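Long-range contacts in Beta/gama crystallin family protein (PDB 3HZ2), which binds calcium ions through a single betagamma-crystallin domain built from two Greek key motifs: residues E4-E9 and K39-T44; R46-I51 and I78-Q83. All blocks are in the same frame, centred on the assembly; numbering follows the deposited sequence.

The two contacts lie on opposite sides of the centre of one small crystallin domain, their own centres about 12 Å apart. Contact 1, which comes first along the chain, pairs strand 4-8 with strand 37-42 in the four-stranded sheet; contact 2 pairs strand 45-48 with strand 80-83 in the three-stranded one. The chain passes directly from 37-42 into 45-48, carrying it from one sheet to the other. Inward-facing side chains meet between the sheets: V5 CG2 lies 4.0 Å from F47 CZ, while V5 and V7 both pack on F81. Each contact also reaches a calcium ion, through E9 in contact 1 and through E49 and S79 in contact 2.

Contact 1: E4-E9 and K39-T44; sequences EVIVYE and KVKSGT. With CA (calcium ion), chain E.
Strands 4-8 and 39-42 pair antiparallel within the four-stranded sheet, with E4 opposite S42, V5 opposite V40 and I6 opposite K39. The I6-K39 pair is closed by two backbone bonds, I6 N to K39 O (2.9 Å) and K39 N to I6 O (2.8 Å). Further along, the register slips by one residue: K41 and S42 both face E4 in a classic beta bulge. There E4 O takes a good bond from S42 N (3.2 Å), on a lone pair, and a weak one from K41 N, while E4 N donates to S42 O from above the carbonyl plane. The bulge sets the K41 side chain alongside that of E4, CG near CG. E4 OE2 and K41 NZ nonetheless stay 6.8 Å apart. A water joins E4 OE2 to S42 OG, which also bonds to A2. On the face of E4 and I6, K39 runs obliquely past Y8. Its CG is anti to the carbonyl carbon (chi1 -74°) and the chain is extended beyond, which draws CG past Y8 CE1 and brings CD within 3.3 Å of Y8 OH. F13 completes this cluster, edge-to-face with the Y8 ring and in a cation-pi contact with K39. Replacing K39 by an alanine is likely to strip the aliphatic cover from the hydroxyl end of Y8 and leave F13 without its cation. On the other face V5 CG2 meets V40 CG2 at 4.1 Å, and both residues pack on W45. At the corner where the chain turns, E9 O binds calcium at 2.5 Å, with K34, S36, N76 and three waters. Strands 4-8 and 37-42 belong to the first Greek key of the betagamma-crystallin domain, E9 O to one of its two calcium sites.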
ATOM      1  N   GLU A   4      -0.415  -5.563   9.669  1.00 16.38           N
ATOM      2  CA  GLU A   4       0.227  -4.259   9.609  1.00 14.52           C
ATOM      3  C   GLU A   4       0.965  -4.074   8.293  1.00 11.98           C
ATOM      4  O   GLU A   4       1.587  -5.001   7.787  1.00 10.96           O
ATOM      5  CB  GLU A   4       1.209  -4.095  10.767  1.00 15.89           C
ATOM      6  CG  GLU A   4       1.917  -2.751  10.780  1.00 17.98           C
ATOM      7  CD  GLU A   4       2.860  -2.604  11.954  1.00 20.41           C
ATOM      8  OE1 GLU A   4       3.368  -1.484  12.173  1.00 20.32           O
ATOM      9  OE2 GLU A   4       3.098  -3.610  12.657  1.00 21.68           O
ATOM     10  N   VAL A   5       0.891  -2.870   7.742  1.00 10.28           N
ATOM     11  CA  VAL A   5       1.566  -2.582   6.485  1.00  9.31           C
ATOM     12  C   VAL A   5       2.081  -1.153   6.510  1.00 10.16           C
ATOM     13  O   VAL A   5       1.411  -0.256   7.019  1.00 10.90           O
ATOM     14  CB  VAL A   5       0.606  -2.762   5.270  1.00 10.82           C
ATOM     15  CG1 VAL A   5      -0.586  -1.815   5.387  1.00  8.43           C
ATOM     16  CG2 VAL A   5       1.356  -2.511   3.969  1.00  8.91           C
ATOM     17  N   ILE A   6       3.287  -0.952   5.987  1.00  9.78           N
ATOM     18  CA  ILE A   6       3.862   0.380   5.922  1.00  8.85           C
ATOM     19  C   ILE A   6       4.041   0.731   4.450  1.00  9.36           C
ATOM     20  O   ILE A   6       4.631  -0.032   3.681  1.00  8.88           O
ATOM     21  CB  ILE A   6       5.231   0.461   6.637  1.00  9.59           C
ATOM     22  CG1 ILE A   6       5.133  -0.162   8.033  1.00 10.27           C
ATOM     23  CG2 ILE A   6       5.653   1.926   6.770  1.00  8.71           C
ATOM     24  CD1 ILE A   6       6.419  -0.091   8.834  1.00 12.41           C
ATOM     25  N   VAL A   7       3.504   1.878   4.057  1.00  9.42           N
ATOM     26  CA  VAL A   7       3.597   2.332   2.678  1.00  8.64           C
ATOM     27  C   VAL A   7       4.547   3.519   2.611  1.00  8.59           C
ATOM     28  O   VAL A   7       4.625   4.317   3.547  1.00  7.51           O
ATOM     29  CB  VAL A   7       2.211   2.737   2.132  1.00  9.17           C
ATOM     30  CG1 VAL A   7       1.316   1.505   2.044  1.00  8.25           C
ATOM     31  CG2 VAL A   7       1.571   3.788   3.042  1.00 10.17           C
ATOM     32  N   TYR A   8       5.272   3.632   1.504  1.00  9.25           N
ATOM     33  CA  TYR A   8       6.239   4.711   1.350  1.00  8.20           C
ATOM     34  C   TYR A   8       6.084   5.495   0.063  1.00  8.92           C
ATOM     35  O   TYR A   8       5.705   4.950  -0.976  1.00  5.85           O
ATOM     36  CB  TYR A   8       7.658   4.156   1.410  1.00  8.47           C
ATOM     37  CG  TYR A   8       7.950   3.339   2.641  1.00  9.31           C
ATOM     38  CD1 TYR A   8       7.491   2.026   2.755  1.00  8.99           C
ATOM     39  CD2 TYR A   8       8.702   3.869   3.688  1.00  8.67           C
ATOM     40  CE1 TYR A   8       7.778   1.259   3.880  1.00 10.37           C
ATOM     41  CE2 TYR A   8       8.997   3.111   4.818  1.00 12.10           C
ATOM     42  CZ  TYR A   8       8.533   1.807   4.908  1.00 11.05           C
ATOM     43  OH  TYR A   8       8.839   1.050   6.018  1.00 10.65           O
ATOM     44  N   GLU A   9       6.411   6.780   0.149  1.00  9.16           N
ATOM     45  CA  GLU A   9       6.329   7.689  -0.980  1.00  9.60           C
ATOM     46  C   GLU A   9       7.290   7.322  -2.110  1.00 10.01           C
ATOM     47  O   GLU A   9       6.893   7.276  -3.260  1.00  8.38           O
ATOM     48  CB  GLU A   9       6.612   9.120  -0.508  1.00  9.94           C
ATOM     49  CG  GLU A   9       6.458  10.180  -1.587  1.00 12.41           C
ATOM     50  CD  GLU A   9       6.761  11.580  -1.079  1.00 13.03           C
ATOM     51  OE1 GLU A   9       6.593  12.542  -1.856  1.00 14.94           O
ATOM     52  OE2 GLU A   9       7.172  11.720   0.093  1.00 11.31           O
ATOM     53  N   LYS A  39       5.853  -2.388   2.710  1.00  9.45           N
ATOM     54  CA  LYS A  39       6.351  -3.425   3.609  1.00  8.26           C
ATOM     55  C   LYS A  39       5.163  -4.039   4.337  1.00  8.46           C
ATOM     56  O   LYS A  39       4.570  -3.400   5.202  1.00  8.78           O
ATOM     57  CB  LYS A  39       7.312  -2.847   4.648  1.00  9.61           C
ATOM     58  CG  LYS A  39       8.686  -2.477   4.132  1.00  8.87           C
ATOM     59  CD  LYS A  39       9.574  -2.058   5.296  1.00  7.96           C
ATOM     60  CE  LYS A  39      10.896  -1.479   4.834  1.00  9.20           C
ATOM     61  NZ  LYS A  39      11.735  -1.092   6.017  1.00  9.39           N
ATOM     62  N   VAL A  40       4.800  -5.268   3.979  1.00  8.84           N
ATOM     63  CA  VAL A  40       3.692  -5.932   4.653  1.00  9.45           C
ATOM     64  C   VAL A  40       4.297  -6.709   5.818  1.00  8.16           C
ATOM     65  O   VAL A  40       4.884  -7.771   5.627  1.00  9.04           O
ATOM     66  CB  VAL A  40       2.952  -6.913   3.717  1.00  9.45           C
ATOM     67  CG1 VAL A  40       1.829  -7.609   4.481  1.00  8.14           C
ATOM     68  CG2 VAL A  40       2.379  -6.161   2.521  1.00 10.67           C
ATOM     69  N   LYS A  41       4.164  -6.157   7.018  1.00 10.40           N
ATOM     70  CA  LYS A  41       4.706  -6.772   8.224  1.00 11.89           C
ATOM     71  C   LYS A  41       3.951  -8.042   8.588  1.00 12.73           C
ATOM     72  O   LYS A  41       4.546  -9.033   9.018  1.00 10.26           O
ATOM     73  CB  LYS A  41       4.634  -5.784   9.392  1.00 13.82           C
ATOM     74  CG  LYS A  41       5.268  -4.428   9.107  1.00 18.22           C
ATOM     75  CD  LYS A  41       6.754  -4.556   8.810  1.00 22.30           C
ATOM     76  CE  LYS A  41       7.509  -5.103  10.014  1.00 25.11           C
ATOM     77  NZ  LYS A  41       8.960  -5.296   9.731  1.00 28.18           N
ATOM     78  N   SER A  42       2.636  -8.005   8.414  1.00 13.35           N
ATOM     79  CA  SER A  42       1.794  -9.150   8.727  1.00 13.93           C
ATOM     80  C   SER A  42       0.423  -9.009   8.086  1.00 14.30           C
ATOM     81  O   SER A  42      -0.053  -7.896   7.847  1.00 15.00           O
ATOM     82  CB  SER A  42       1.646  -9.291  10.244  1.00 16.06           C
ATOM     83  OG  SER A  42       1.293  -8.048  10.825  1.00 20.91           O
ATOM     84  N   GLY A  43      -0.209 -10.147   7.816  1.00 14.21           N
ATOM     85  CA  GLY A  43      -1.520 -10.144   7.199  1.00 13.74           C
ATOM     86  C   GLY A  43      -1.417  -9.958   5.700  1.00 13.98           C
ATOM     87  O   GLY A  43      -0.325  -9.749   5.167  1.00 14.07           O
ATOM     88  N   THR A  44      -2.549 -10.057   5.014  1.00 13.55           N
ATOM     89  CA  THR A  44      -2.581  -9.869   3.572  1.00 13.38           C
ATOM     90  C   THR A  44      -3.373  -8.596   3.325  1.00 11.43           C
ATOM     91  O   THR A  44      -4.442  -8.400   3.903  1.00 11.42           O
ATOM     92  CB  THR A  44      -3.267 -11.040   2.855  1.00 15.99           C
ATOM     93  OG1 THR A  44      -2.565 -12.255   3.151  1.00 19.17           O
ATOM     94  CG2 THR A  44      -3.259 -10.818   1.352  1.00 17.50           C
TER
HETATM   95 CA    CA E 101       6.074   7.864  -5.557  1.00  9.26          CA
HETATM   96  O   HOH W   1       3.213  -6.822  12.349  1.00 31.84           O
HETATM   97  O   HOH W   2       7.454   7.420  -7.813  1.00 13.92           O
HETATM   98  O   HOH W   3       5.210  10.288  -5.511  1.00  8.33           O
HETATM   99  O   HOH W   4       8.348   9.278  -5.443  1.00 16.06           O

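Contact 2: R46-I51 and I78-Q83. With CA (calcium ion), chain F.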
ATOM      1  N   ARG A  46      -4.982  -5.675   0.471  1.00  9.29           N
ATOM      2  CA  ARG A  46      -5.447  -5.409  -0.881  1.00  9.67           C
ATOM      3  C   ARG A  46      -5.330  -3.924  -1.186  1.00  9.08           C
ATOM      4  O   ARG A  46      -5.815  -3.086  -0.421  1.00 10.38           O
ATOM      5  CB  ARG A  46      -6.902  -5.853  -1.027  1.00  9.58           C
ATOM      6  CG  ARG A  46      -7.533  -5.465  -2.348  1.00 10.90           C
ATOM      7  CD  ARG A  46      -8.862  -6.174  -2.529  1.00 11.42           C
ATOM      8  NE  ARG A  46      -8.688  -7.620  -2.609  1.00 13.74           N
ATOM      9  CZ  ARG A  46      -9.681  -8.476  -2.814  1.00 16.24           C
ATOM     10  NH1 ARG A  46     -10.918  -8.022  -2.957  1.00 16.73           N
ATOM     11  NH2 ARG A  46      -9.440  -9.778  -2.889  1.00 14.64           N
ATOM     12  N   PHE A  47      -4.688  -3.602  -2.306  1.00  9.12           N
ATOM     13  CA  PHE A  47      -4.503  -2.217  -2.711  1.00  8.21           C
ATOM     14  C   PHE A  47      -5.350  -1.905  -3.938  1.00  8.85           C
ATOM     15  O   PHE A  47      -5.307  -2.628  -4.928  1.00 10.81           O
ATOM     16  CB  PHE A  47      -3.019  -1.951  -2.990  1.00  9.22           C
ATOM     17  CG  PHE A  47      -2.135  -2.231  -1.807  1.00  9.21           C
ATOM     18  CD1 PHE A  47      -1.744  -3.533  -1.506  1.00  8.84           C
ATOM     19  CD2 PHE A  47      -1.753  -1.200  -0.951  1.00  8.89           C
ATOM     20  CE1 PHE A  47      -0.987  -3.808  -0.364  1.00  9.31           C
ATOM     21  CE2 PHE A  47      -0.999  -1.464   0.192  1.00  9.83           C
ATOM     22  CZ  PHE A  47      -0.617  -2.772   0.487  1.00  9.60           C
ATOM     23  N   TYR A  48      -6.121  -0.826  -3.851  1.00  9.45           N
ATOM     24  CA  TYR A  48      -7.017  -0.400  -4.924  1.00  8.56           C
ATOM     25  C   TYR A  48      -6.507   0.835  -5.643  1.00  9.79           C
ATOM     26  O   TYR A  48      -5.841   1.682  -5.049  1.00  9.93           O
ATOM     27  CB  TYR A  48      -8.400  -0.094  -4.350  1.00  8.45           C
ATOM     28  CG  TYR A  48      -9.209  -1.312  -3.978  1.00  9.50           C
ATOM     29  CD1 TYR A  48     -10.041  -1.929  -4.912  1.00  8.59           C
ATOM     30  CD2 TYR A  48      -9.172  -1.831  -2.683  1.00  9.12           C
ATOM     31  CE1 TYR A  48     -10.826  -3.032  -4.561  1.00  8.19           C
ATOM     32  CE2 TYR A  48      -9.950  -2.930  -2.326  1.00 10.73           C
ATOM     33  CZ  TYR A  48     -10.775  -3.521  -3.268  1.00  8.59           C
ATOM     34  OH  TYR A  48     -11.560  -4.596  -2.907  1.00 13.14           O
ATOM     35  N   GLU A  49      -6.838   0.954  -6.923  1.00  9.06           N
ATOM     36  CA  GLU A  49      -6.376   2.108  -7.669  1.00 10.67           C
ATOM     37  C   GLU A  49      -7.234   3.348  -7.434  1.00  9.71           C
ATOM     38  O   GLU A  49      -6.837   4.437  -7.787  1.00 10.25           O
ATOM     39  CB  GLU A  49      -6.297   1.786  -9.166  1.00 12.58           C
ATOM     40  CG  GLU A  49      -7.623   1.691  -9.876  1.00 15.54           C
ATOM     41  CD  GLU A  49      -7.455   1.340 -11.342  1.00 14.88           C
ATOM     42  OE1 GLU A  49      -6.637   1.996 -12.021  1.00 19.66           O
ATOM     43  OE2 GLU A  49      -8.141   0.415 -11.813  1.00 17.76           O
ATOM     44  N   TYR A  50      -8.408   3.204  -6.835  1.00 10.05           N
ATOM     45  CA  TYR A  50      -9.251   4.376  -6.596  1.00 10.61           C
ATOM     46  C   TYR A  50      -9.603   4.473  -5.121  1.00 11.68           C
ATOM     47  O   TYR A  50      -9.571   3.470  -4.412  1.00 11.53           O
ATOM     48  CB  TYR A  50     -10.530   4.283  -7.435  1.00 13.94           C
ATOM     49  CG  TYR A  50     -10.286   4.286  -8.931  1.00 15.97           C
ATOM     50  CD1 TYR A  50     -11.159   3.631  -9.800  1.00 17.91           C
ATOM     51  CD2 TYR A  50      -9.180   4.939  -9.478  1.00 17.33           C
ATOM     52  CE1 TYR A  50     -10.938   3.624 -11.174  1.00 18.25           C
ATOM     53  CE2 TYR A  50      -8.951   4.940 -10.854  1.00 18.70           C
ATOM     54  CZ  TYR A  50      -9.833   4.278 -11.693  1.00 19.23           C
ATOM     55  OH  TYR A  50      -9.605   4.267 -13.050  1.00 23.30           O
ATOM     56  N   ILE A  51      -9.937   5.670  -4.647  1.00 11.50           N
ATOM     57  CA  ILE A  51     -10.290   5.811  -3.239  1.00 12.92           C
ATOM     58  C   ILE A  51     -11.549   4.994  -2.974  1.00 12.31           C
ATOM     59  O   ILE A  51     -12.241   4.582  -3.908  1.00 11.03           O
ATOM     60  CB  ILE A  51     -10.555   7.282  -2.833  1.00 15.64           C
ATOM     61  CG1 ILE A  51     -11.736   7.841  -3.622  1.00 18.26           C
ATOM     62  CG2 ILE A  51      -9.305   8.125  -3.062  1.00 15.31           C
ATOM     63  CD1 ILE A  51     -12.200   9.189  -3.119  1.00 20.80           C
ATOM     64  N   ILE A  78      -1.833   3.852  -6.143  1.00  8.93           N
ATOM     65  CA  ILE A  78      -2.666   3.344  -5.056  1.00  9.39           C
ATOM     66  C   ILE A  78      -3.465   4.483  -4.430  1.00  8.85           C
ATOM     67  O   ILE A  78      -2.922   5.554  -4.164  1.00 10.64           O
ATOM     68  CB  ILE A  78      -1.803   2.652  -3.979  1.00  9.55           C
ATOM     69  CG1 ILE A  78      -1.166   1.393  -4.577  1.00  9.48           C
ATOM     70  CG2 ILE A  78      -2.656   2.320  -2.749  1.00  9.44           C
ATOM     71  CD1 ILE A  78      -0.155   0.722  -3.682  1.00 11.40           C
ATOM     72  N   SER A  79      -4.759   4.258  -4.203  1.00  9.62           N
ATOM     73  CA  SER A  79      -5.607   5.286  -3.607  1.00  8.28           C
ATOM     74  C   SER A  79      -6.366   4.823  -2.373  1.00  8.03           C
ATOM     75  O   SER A  79      -7.026   5.618  -1.710  1.00 10.01           O
ATOM     76  CB  SER A  79      -6.590   5.829  -4.641  1.00  9.94           C
ATOM     77  OG  SER A  79      -5.903   6.633  -5.578  1.00 10.63           O
ATOM     78  N   SER A  80      -6.280   3.532  -2.075  1.00  8.22           N
ATOM     79  CA  SER A  80      -6.929   2.977  -0.895  1.00  7.20           C
ATOM     80  C   SER A  80      -6.462   1.547  -0.706  1.00  7.48           C
ATOM     81  O   SER A  80      -6.019   0.900  -1.652  1.00  7.81           O
ATOM     82  CB  SER A  80      -8.463   3.019  -1.021  1.00  5.12           C
ATOM     83  OG  SER A  80      -8.932   2.221  -2.097  1.00  7.75           O
ATOM     84  N   PHE A  81      -6.518   1.066   0.526  1.00  7.24           N
ATOM     85  CA  PHE A  81      -6.118  -0.305   0.800  1.00  8.62           C
ATOM     86  C   PHE A  81      -6.717  -0.788   2.106  1.00  9.30           C
ATOM     87  O   PHE A  81      -6.976   0.002   3.016  1.00 10.11           O
ATOM     88  CB  PHE A  81      -4.580  -0.455   0.792  1.00  8.75           C
ATOM     89  CG  PHE A  81      -3.848   0.441   1.762  1.00 10.33           C
ATOM     90  CD1 PHE A  81      -3.708   0.084   3.102  1.00  9.28           C
ATOM     91  CD2 PHE A  81      -3.263   1.625   1.323  1.00  8.93           C
ATOM     92  CE1 PHE A  81      -2.996   0.891   3.987  1.00 10.51           C
ATOM     93  CE2 PHE A  81      -2.549   2.441   2.198  1.00 11.15           C
ATOM     94  CZ  PHE A  81      -2.415   2.073   3.532  1.00 10.81           C
ATOM     95  N   ARG A  82      -6.968  -2.089   2.177  1.00 10.14           N
ATOM     96  CA  ARG A  82      -7.550  -2.680   3.368  1.00 12.23           C
ATOM     97  C   ARG A  82      -7.110  -4.118   3.541  1.00 13.22           C
ATOM     98  O   ARG A  82      -6.612  -4.756   2.609  1.00 12.59           O
ATOM     99  CB  ARG A  82      -9.078  -2.618   3.300  1.00 12.66           C
ATOM    100  CG  ARG A  82      -9.682  -3.351   2.114  1.00 15.18           C
ATOM    101  CD  ARG A  82     -11.198  -3.231   2.132  1.00 19.65           C
ATOM    102  NE  ARG A  82     -11.803  -3.635   0.865  1.00 22.28           N
ATOM    103  CZ  ARG A  82     -13.093  -3.485   0.573  1.00 23.39           C
ATOM    104  NH1 ARG A  82     -13.917  -2.941   1.463  1.00 23.58           N
ATOM    105  NH2 ARG A  82     -13.560  -3.869  -0.609  1.00 20.51           N
ATOM    106  N   GLN A  83      -7.307  -4.621   4.751  1.00 15.16           N
ATOM    107  CA  GLN A  83      -6.939  -5.981   5.095  1.00 16.76           C
ATOM    108  C   GLN A  83      -7.952  -6.968   4.519  1.00 17.29           C
ATOM    109  O   GLN A  83      -9.141  -6.662   4.418  1.00 16.69           O
ATOM    110  CB  GLN A  83      -6.902  -6.117   6.616  1.00 17.41           C
ATOM    111  CG  GLN A  83      -6.162  -7.334   7.123  1.00 20.73           C
ATOM    112  CD  GLN A  83      -6.377  -7.546   8.607  1.00 21.71           C
ATOM    113  OE1 GLN A  83      -6.427  -6.586   9.383  1.00 19.90           O
ATOM    114  NE2 GLN A  83      -6.497  -8.805   9.014  1.00 21.88           N
TER
HETATM  115 CA    CA F 102      -5.173   6.200  -8.035  1.00 14.17          CA
HETATM  116  O   HOH W   5      -4.229   6.610 -10.599  1.00 41.42           O
HETATM  117  O   HOH W   6      -7.141   8.112  -8.485  1.00 21.95           O
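Y48 reaches across S80 and R82 on one face of the antiparallel pair formed by strands 46-48 and 80-83. Its CB lies 3.3 Å from S80 OG; CG and CD2 pass the same hydroxyl more loosely. Farther out, CE2 runs beside R82 NE, and the OH accepts a nearly straight bond from R82 NH2 (3.1 Å, 165° at the hydrogen), meeting the guanidinium at its edge. The ring and guanidinium planes are 72° apart, so the arginine is not stacked on the tyrosine. R46 NH1 adds a weak bond to that hydroxyl from its own strand, while R46 NE is held by D59 in a salt bridge. R82 also makes a cation-pi contact with Y53. S80 OG, placed between its backbone N and carbonyl carbon, donates to Y50 O at 2.7 Å, is also hydrogen-bonded to Y53 N, and pins the turn after strand 46-48. S79 and S80 both face Y48 in a classic beta bulge, S79 N bonding to Y48 O and Y48 N to S80 O. This pairing belongs to the second Greek key, and the bulge lies beside one of the domain's two calcium ions. E49 O and S79 OG bind that ion at 2.4 and 2.6 Å; D33, S77 and two waters complete the site. N32 hydrogen-bonds S79 OG, and R56 forms a salt bridge with the E49 carboxylate. On the opposite face F47 and F81 point the same way, ring centroids 5.3 Å apart and planes oblique at 41°. F47 CD2 is pressed to 3.4 Å from F81 CB and also touches I78 CD1, with I38 of the other sheet packed against the F47 side chain.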